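Local coordinates for protein japanin (Rhipicephalus appendiculatus, PDB 4BOE) that binds cholesterol in a lipocalin pocket and, as a secreted tick salivary protein, modulates host immunity by blocking dendritic cell differentiation from monocytes, at residues A[116-119]-A[120-124]. Residues are numbered along the deposited sequence; the frame is centred on the assembly and turned at random.
With CLR (cholesterol), chain C.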
loop_
_atom_site.group_PDB
_atom_site.type_symbol
_atom_site.label_atom_id
_atom_site.label_comp_id
_atom_site.label_asym_id
_atom_site.label_seq_id
_atom_site.Cartn_x
_atom_site.Cartn_y
_atom_site.Cartn_z
ATOM N N LEU A 116 0.358 -3.877 4.680
ATOM C CA LEU A 116 1.411 -3.174 5.380
ATOM C C LEU A 116 2.229 -2.440 4.336
ATOM O O LEU A 116 2.635 -3.041 3.356
ATOM C CB LEU A 116 2.291 -4.167 6.161
ATOM C CG LEU A 116 3.548 -3.582 6.816
ATOM C CD1 LEU A 116 3.200 -2.632 7.905
ATOM C CD2 LEU A 116 4.449 -4.682 7.296
ATOM N N TRP A 117 2.442 -1.141 4.552
ATOM C CA TRP A 117 3.163 -0.243 3.670
ATOM C C TRP A 117 4.284 0.380 4.430
ATOM O O TRP A 117 4.108 0.763 5.572
ATOM C CB TRP A 117 2.216 0.865 3.173
ATOM C CG TRP A 117 1.006 0.334 2.492
ATOM C CD1 TRP A 117 -0.162 -0.054 3.081
ATOM C CD2 TRP A 117 0.850 0.089 1.084
ATOM N NE1 TRP A 117 -1.001 -0.602 2.144
ATOM C CE2 TRP A 117 -0.425 -0.487 0.903
ATOM C CE3 TRP A 117 1.653 0.325 -0.048
ATOM C CZ2 TRP A 117 -0.917 -0.828 -0.356
ATOM C CZ3 TRP A 117 1.199 -0.103 -1.300
ATOM C CH2 TRP A 117 -0.075 -0.668 -1.443
ATOM N N VAL A 118 5.446 0.458 3.816
ATOM C CA VAL A 118 6.615 1.063 4.409
ATOM C C VAL A 118 7.238 2.047 3.430
ATOM O O VAL A 118 7.105 1.887 2.222
ATOM C CB VAL A 118 7.661 0.009 4.878
ATOM C CG1 VAL A 118 7.106 -0.895 5.974
ATOM C CG2 VAL A 118 8.236 -0.808 3.722
ATOM N N THR A 119 8.021 2.989 3.942
ATOM C CA THR A 119 8.819 3.846 3.056
ATOM C C THR A 119 10.177 3.187 2.783
ATOM O O THR A 119 10.473 2.098 3.301
ATOM C CB THR A 119 9.022 5.228 3.680
ATOM O OG1 THR A 119 9.791 5.026 4.832
ATOM C CG2 THR A 119 7.720 5.931 4.010
ATOM N N LEU A 120 11.012 3.854 1.975
ATOM C CA LEU A 120 12.361 3.356 1.630
ATOM C C LEU A 120 13.220 3.014 2.829
ATOM O O LEU A 120 14.069 2.138 2.726
ATOM C CB LEU A 120 13.135 4.364 0.767
ATOM C CG LEU A 120 14.293 3.761 -0.045
ATOM C CD1 LEU A 120 13.766 2.867 -1.183
ATOM C CD2 LEU A 120 15.192 4.854 -0.579
ATOM N N LYS A 121 13.011 3.693 3.953
ATOM C CA LYS A 121 13.752 3.465 5.179
ATOM C C LYS A 121 13.721 1.995 5.637
ATOM O O LYS A 121 14.703 1.524 6.209
ATOM C CB LYS A 121 13.183 4.380 6.266
ATOM C CG LYS A 121 13.877 4.314 7.595
ATOM C CD LYS A 121 13.194 5.237 8.551
ATOM C CE LYS A 121 13.904 5.267 9.880
ATOM N NZ LYS A 121 13.408 6.354 10.749
ATOM N N TYR A 122 12.597 1.282 5.423
ATOM C CA TYR A 122 12.465 -0.084 5.892
ATOM C C TYR A 122 12.342 -1.152 4.821
ATOM O O TYR A 122 12.036 -2.279 5.186
ATOM C CB TYR A 122 11.234 -0.155 6.813
ATOM C CG TYR A 122 11.219 0.814 7.975
ATOM C CD1 TYR A 122 12.338 0.966 8.796
ATOM C CD2 TYR A 122 10.027 1.383 8.409
ATOM C CE1 TYR A 122 12.306 1.785 9.926
ATOM C CE2 TYR A 122 9.969 2.157 9.570
ATOM C CZ TYR A 122 11.118 2.381 10.309
ATOM O OH TYR A 122 11.085 3.182 11.432
ATOM N N VAL A 123 12.557 -0.856 3.527
ATOM C CA VAL A 123 12.323 -1.870 2.477
ATOM C C VAL A 123 13.205 -3.131 2.610
ATOM O O VAL A 123 12.738 -4.238 2.320
ATOM C CB VAL A 123 12.373 -1.328 1.019
ATOM C CG1 VAL A 123 11.212 -0.389 0.743
ATOM C CG2 VAL A 123 13.708 -0.693 0.662
ATOM N N ASP A 124 14.446 -2.981 3.031
ATOM C CA ASP A 124 15.333 -4.155 3.167
ATOM C C ASP A 124 15.310 -4.749 4.591
ATOM O O ASP A 124 15.987 -5.741 4.832
ATOM C CB ASP A 124 16.780 -3.782 2.767
ATOM C CG ASP A 124 17.377 -2.613 3.550
ATOM O OD1 ASP A 124 16.593 -1.826 4.140
ATOM O OD2 ASP A 124 18.629 -2.491 3.583
HETATM C C1 CLR C . -1.578 -5.878 -5.028
HETATM C C2 CLR C . -1.191 -7.303 -5.418
HETATM C C3 CLR C . -0.832 -8.131 -4.203
HETATM C C4 CLR C . -1.977 -8.136 -3.210
HETATM C C5 CLR C . -2.467 -6.746 -2.867
HETATM C C6 CLR C . -2.629 -6.388 -1.599
HETATM C C7 CLR C . -3.102 -5.047 -1.136
HETATM C C8 CLR C . -3.760 -4.243 -2.251
HETATM C C9 CLR C . -2.904 -4.343 -3.536
HETATM C C10 CLR C . -2.759 -5.813 -4.046
HETATM C C11 CLR C . -3.388 -3.370 -4.626
HETATM C C12 CLR C . -3.570 -1.935 -4.130
HETATM C C13 CLR C . -4.495 -1.840 -2.904
HETATM C C14 CLR C . -3.900 -2.781 -1.835
HETATM C C15 CLR C . -4.691 -2.430 -0.569
HETATM C C16 CLR C . -4.826 -0.910 -0.663
HETATM C C17 CLR C . -4.444 -0.513 -2.111
HETATM C C18 CLR C . -5.942 -2.208 -3.290
HETATM C C19 CLR C . -4.035 -6.316 -4.757
HETATM C C20 CLR C . -5.233 0.708 -2.618
HETATM C C21 CLR C . -4.844 1.125 -4.044
HETATM C C22 CLR C . -5.097 1.896 -1.648
HETATM C C23 CLR C . -3.666 2.240 -1.168
HETATM C C24 CLR C . -3.650 3.423 -0.247
HETATM C C25 CLR C . -2.392 3.794 0.507
HETATM C C26 CLR C . -1.139 2.961 0.410
HETATM C C27 CLR C . -2.113 5.269 0.656
HETATM O O1 CLR C . -0.597 -9.483 -4.621
#
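Thr119 and Tyr122 close a beta turn that follows strand 114-118 of the lipocalin barrel: the Tyr122 N-H bonds to Thr119 O (N to O 3.1 Å, 158° at the hydrogen), reaching the oxygen from above the carbonyl plane. The Thr119 hydroxyl, set between backbone N and carbonyl carbon (chi1 65°), hydrogen-bonds to Asp100 in the loop before strand 101-106. Val118 supplies the apolar floor beneath the turn. Its CB meets Tyr122 CB at 4.1 Å, its CG1 faces the edge of the Tyr122 ring, and CG2 packs on Val123 CG1; Ile126 and Phe101 also touch this valine. Tyr122 reaches on to Pro127 and to Ile130 of helix 128-137. One residue earlier in the strand, Trp117 turns to the barrel interior, where its indole lines the cholesterol pocket. Cholesterol C26 sits over the centre of the indole, 3.6 Å from Trp117 CE2, and C14 lies at the ring edge, 3.9 Å from Trp117 CZ2. With alanine in place of Trp117, the C26 methyl is likely to lose the flat face it rests on, and a gap to open beside C14 of the sterol nucleus. The indole NE1 hydrogen-bonds to Ser115 OG.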